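Local coordinates for protein ORF10 (Moritella marina, PDB 6RIW) that forms the ketosynthase–chain length factor didomain of a polyunsaturated fatty acid synthase and probably extends acyl chains held on acyl carrier protein, at residues K146-P151 / N919-S924; Q131-L136 / D167-A172. One frame throughout, in Å; residues are numbered along the deposited sequence.

How the interactions relate
Helix 129-148 joins the two contacts: interaction 2 (131-136 with 167-172) uses its first turns, interaction 1 (146-151 with 919-924) its C-terminal end. Their centres lie 27 Å apart and their nearest atoms about 10 Å, so they do not touch; the helix spans the distance. Interaction 2 is fully buried, its centre about 15 Å from the centre of the chain, where the two ketosynthase-like halves meet. Interaction 1 is partly exposed, its centre about 38 Å from that of the chain on the same side, and ties the helix to a segment near the C-terminal end of the modelled chain. Both are away from the magnesium site at Met1 and Lys286, and both rest on apolar packing.

Interaction 1. Residues K146-P151 / N919-S924; sequences KAVLHP and NAIVNS
Val148 and Val922 lead this helix-to-helix packing, in which the C-terminal turns of helices 129-148 and 917-922 meet at the periphery of the didomain; Val148 CA and Val922 CA are 5.9 Å apart. The main bump is Val148 CG2. With Val148 CG1 anti to its own backbone N (chi1 170°), CG2 swings beside that N and projects into a shallow hollow on the other helix. Its floor is the backbone, where Val148 CG2 lies 3.6 Å from Val922 CA. Val922 CG1 and Ile921 CG2 form the walls, 4.2 and 4.3 Å from Val148 CG2. The branching of valine at CB suits this place, since a methyl held close to the backbone by the CB branch can come down almost onto the neighbouring main chain.

Shape is returned from the other helix. Val922 CG1 faces both Val148 CG2 and Ala147 CB, and lies 4.1 Å from Ala147 CB; the small alanine lets the valine approach close to the helix surface. Ile921 presents its CG2 branch here, while the longer arm leads away; its side chain also packs on Ala144 and Leu145 of helix 129-148. Helix 929-934 adds to the packing, with the side chains of Leu929 and Lys933 touching Val148. Asn923 is the first residue to leave the helical conformation, and beyond it Ser924 N bonds to Ile921 O at 3.1 Å, the same carbonyl oxygen that lies 3.9 Å from Val148 CG2.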
# COMPACT_ATOMS: atom_id res chain seq x y z
N LYS A 146 3.64 -16.21 -33.46
CA LYS A 146 3.19 -16.30 -34.85
C LYS A 146 4.36 -16.12 -35.82
O LYS A 146 4.50 -16.86 -36.80
CB LYS A 146 2.12 -15.26 -35.15
CG LYS A 146 0.74 -15.51 -34.53
CD LYS A 146 -0.20 -14.41 -35.00
CE LYS A 146 -1.67 -14.85 -34.94
NZ LYS A 146 -2.13 -15.09 -33.52
N ALA A 147 5.22 -15.13 -35.55
CA ALA A 147 6.35 -14.87 -36.44
C ALA A 147 7.37 -16.00 -36.41
O ALA A 147 8.02 -16.27 -37.43
CB ALA A 147 7.03 -13.54 -36.07
N VAL A 148 7.51 -16.68 -35.28
CA VAL A 148 8.51 -17.73 -35.14
C VAL A 148 7.99 -19.07 -35.65
O VAL A 148 8.69 -19.78 -36.37
CB VAL A 148 8.97 -17.82 -33.67
CG1 VAL A 148 9.81 -19.05 -33.45
CG2 VAL A 148 9.76 -16.57 -33.28
N LEU A 149 6.76 -19.43 -35.28
CA LEU A 149 6.26 -20.79 -35.41
C LEU A 149 5.32 -21.00 -36.59
O LEU A 149 5.49 -21.95 -37.36
CB LEU A 149 5.53 -21.20 -34.13
CG LEU A 149 6.35 -21.16 -32.84
CD1 LEU A 149 5.46 -21.40 -31.61
CD2 LEU A 149 7.47 -22.18 -32.90
N HIS A 150 4.35 -20.12 -36.76
CA HIS A 150 3.23 -20.37 -37.64
C HIS A 150 2.32 -19.16 -37.61
O HIS A 150 1.96 -18.69 -36.52
CB HIS A 150 2.49 -21.64 -37.20
CG HIS A 150 1.59 -22.21 -38.24
ND1 HIS A 150 0.51 -21.52 -38.76
CD2 HIS A 150 1.59 -23.43 -38.85
CE1 HIS A 150 -0.11 -22.28 -39.65
NE2 HIS A 150 0.53 -23.44 -39.73
N PRO A 151 1.94 -18.62 -38.78
CA PRO A 151 1.05 -17.46 -38.81
C PRO A 151 -0.29 -17.70 -38.13
O PRO A 151 -0.96 -16.74 -37.74
CB PRO A 151 0.87 -17.19 -40.31
CG PRO A 151 1.20 -18.49 -40.97
CD PRO A 151 2.28 -19.10 -40.13
N ASN A 919 11.58 -8.92 -29.54
CA ASN A 919 12.93 -9.25 -30.00
C ASN A 919 13.49 -10.46 -29.28
O ASN A 919 14.19 -11.28 -29.89
CB ASN A 919 13.86 -8.05 -29.79
CG ASN A 919 13.64 -6.95 -30.80
OD1 ASN A 919 12.85 -7.08 -31.74
ND2 ASN A 919 14.35 -5.84 -30.61
N ALA A 920 13.25 -10.55 -27.96
CA ALA A 920 13.77 -11.66 -27.18
C ALA A 920 13.22 -13.00 -27.65
O ALA A 920 13.90 -14.02 -27.54
CB ALA A 920 13.46 -11.47 -25.69
N ILE A 921 12.00 -13.01 -28.17
CA ILE A 921 11.41 -14.24 -28.69
C ILE A 921 11.79 -14.47 -30.15
O ILE A 921 12.32 -15.52 -30.51
CB ILE A 921 9.88 -14.19 -28.47
CG1 ILE A 921 9.58 -14.15 -26.97
CG2 ILE A 921 9.18 -15.37 -29.14
CD1 ILE A 921 8.14 -13.71 -26.62
N VAL A 922 11.57 -13.46 -31.02
CA VAL A 922 11.75 -13.66 -32.46
C VAL A 922 13.22 -13.87 -32.80
O VAL A 922 13.53 -14.56 -33.78
CB VAL A 922 11.16 -12.50 -33.29
CG1 VAL A 922 9.65 -12.35 -33.09
CG2 VAL A 922 11.89 -11.21 -33.02
N ASN A 923 14.15 -13.30 -32.04
CA ASN A 923 15.56 -13.49 -32.34
C ASN A 923 16.22 -14.47 -31.40
O ASN A 923 17.44 -14.45 -31.25
CB ASN A 923 16.31 -12.15 -32.29
CG ASN A 923 15.80 -11.16 -33.31
OD1 ASN A 923 15.33 -11.53 -34.40
ND2 ASN A 923 15.87 -9.88 -32.97
N SER A 924 15.44 -15.34 -30.76
CA SER A 924 16.00 -16.28 -29.81
C SER A 924 17.08 -17.12 -30.48
O SER A 924 16.94 -17.54 -31.63
CB SER A 924 14.92 -17.20 -29.25
OG SER A 924 15.52 -18.33 -28.64

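Interaction 2. Residues Q131-L136 / D167-A172; sequences QLFMPL and DNALVA
The Phe133 ring meets Ala169 with its edge: the Ala169 methyl lies near the ring plane, with CB 3.7 Å from Phe133 CZ. One face of the ring is covered by its chain neighbour, Leu132, whose CB stands 3.9 Å above the plane over the centre. The ring of His589 also meets Phe133, with the planes at about 40°.

Leu132 comes in alongside. With CG beside the backbone N (chi1 -64°), the side chain is aimed at the other segment, and Leu132 CD1 lies 3.6 Å from Ala169 CB. The same methyl also reaches the peptide between Asn168 and Ala169. Leu132 and Phe133 thus bear on one alanine methyl, a group small enough for two large side chains to share.

Polar bonds hold the 3-10 segment 167-169. Asn168 ND2 bonds to Gly85 O and its OD1 to Asp87 N, while Asp167 OD1 takes a salt bridge from Arg873 and a hydrogen bond with Tyr708, and OD2 one with Tyr82. An inverse gamma turn centred on Leu170 follows. With Arg873, Tyr708 and His589 drawn from the second ketosynthase-like half, the arrangement belongs to the interface between paired thiolase-fold units, where strands 189-193 and 659-663 pair antiparallel, as in ketosynthase dimers.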
# COMPACT_ATOMS: atom_id res chain seq x y z
N GLN A 131 -6.68 -8.74 -14.92
CA GLN A 131 -7.46 -8.76 -16.15
C GLN A 131 -7.22 -7.52 -17.00
O GLN A 131 -7.39 -7.56 -18.22
CB GLN A 131 -8.96 -8.88 -15.85
CG GLN A 131 -9.40 -10.17 -15.18
CD GLN A 131 -9.74 -11.27 -16.18
OE1 GLN A 131 -9.62 -11.07 -17.39
NE2 GLN A 131 -10.15 -12.44 -15.68
N LEU A 132 -6.82 -6.42 -16.37
CA LEU A 132 -6.63 -5.16 -17.08
C LEU A 132 -5.28 -5.04 -17.77
O LEU A 132 -5.13 -4.17 -18.62
CB LEU A 132 -6.81 -3.97 -16.11
CG LEU A 132 -8.21 -3.83 -15.51
CD1 LEU A 132 -8.21 -2.91 -14.29
CD2 LEU A 132 -9.18 -3.30 -16.53
N PHE A 133 -4.30 -5.89 -17.44
CA PHE A 133 -2.94 -5.68 -17.94
C PHE A 133 -2.37 -6.89 -18.67
O PHE A 133 -1.56 -6.72 -19.59
CB PHE A 133 -2.02 -5.27 -16.79
CG PHE A 133 -2.50 -4.02 -16.11
CD1 PHE A 133 -2.53 -2.82 -16.82
CD2 PHE A 133 -2.99 -4.06 -14.81
CE1 PHE A 133 -3.02 -1.66 -16.21
CE2 PHE A 133 -3.47 -2.92 -14.19
CZ PHE A 133 -3.50 -1.72 -14.88
N MET A 134 -2.75 -8.10 -18.28
CA MET A 134 -2.20 -9.29 -18.95
C MET A 134 -2.30 -9.24 -20.47
O MET A 134 -1.35 -9.70 -21.14
CB MET A 134 -2.90 -10.56 -18.44
CG MET A 134 -2.58 -11.00 -17.04
SD MET A 134 -0.83 -10.91 -16.55
CE MET A 134 -1.03 -10.73 -14.77
N PRO A 135 -3.39 -8.76 -21.08
CA PRO A 135 -3.45 -8.80 -22.55
C PRO A 135 -2.37 -7.96 -23.22
O PRO A 135 -2.03 -8.25 -24.36
CB PRO A 135 -4.85 -8.26 -22.86
CG PRO A 135 -5.64 -8.53 -21.65
CD PRO A 135 -4.67 -8.29 -20.51
N LEU A 136 -1.84 -6.93 -22.55
CA LEU A 136 -0.70 -6.19 -23.12
C LEU A 136 0.45 -7.14 -23.42
O LEU A 136 0.92 -7.22 -24.56
CB LEU A 136 -0.22 -5.12 -22.15
CG LEU A 136 -1.17 -3.97 -21.81
CD1 LEU A 136 -0.68 -3.21 -20.55
CD2 LEU A 136 -1.26 -3.05 -23.01
N ASP A 167 -11.47 0.75 -12.29
CA ASP A 167 -11.19 1.07 -10.89
C ASP A 167 -10.55 -0.11 -10.15
O ASP A 167 -9.96 0.08 -9.08
CB ASP A 167 -12.49 1.49 -10.16
CG ASP A 167 -12.93 2.94 -10.47
OD1 ASP A 167 -12.17 3.72 -11.10
OD2 ASP A 167 -14.06 3.31 -10.07
N ASN A 168 -10.67 -1.33 -10.67
CA ASN A 168 -9.99 -2.47 -10.09
C ASN A 168 -8.46 -2.38 -10.19
O ASN A 168 -7.77 -3.16 -9.53
CB ASN A 168 -10.50 -3.75 -10.76
CG ASN A 168 -11.90 -4.12 -10.29
OD1 ASN A 168 -12.10 -4.37 -9.10
ND2 ASN A 168 -12.87 -4.11 -11.20
N ALA A 169 -7.92 -1.46 -10.96
CA ALA A 169 -6.47 -1.30 -10.94
C ALA A 169 -5.98 -0.33 -9.87
O ALA A 169 -4.76 -0.20 -9.67
CB ALA A 169 -5.98 -0.83 -12.32
N LEU A 170 -6.89 0.36 -9.19
CA LEU A 170 -6.53 1.32 -8.14
C LEU A 170 -6.46 0.54 -6.82
O LEU A 170 -7.33 0.61 -5.95
CB LEU A 170 -7.54 2.47 -8.07
CG LEU A 170 -7.81 3.22 -9.40
CD1 LEU A 170 -8.89 4.25 -9.22
CD2 LEU A 170 -6.52 3.88 -9.90
N VAL A 171 -5.39 -0.25 -6.71
CA VAL A 171 -5.39 -1.30 -5.70
C VAL A 171 -5.06 -0.76 -4.31
O VAL A 171 -5.71 -1.11 -3.32
CB VAL A 171 -4.41 -2.41 -6.14
CG1 VAL A 171 -4.06 -3.31 -4.96
CG2 VAL A 171 -5.03 -3.25 -7.29
N ALA A 172 -4.05 0.11 -4.21
CA ALA A 172 -3.52 0.46 -2.88
C ALA A 172 -4.44 1.41 -2.10
O ALA A 172 -4.85 1.10 -0.98
CB ALA A 172 -2.11 1.04 -3.02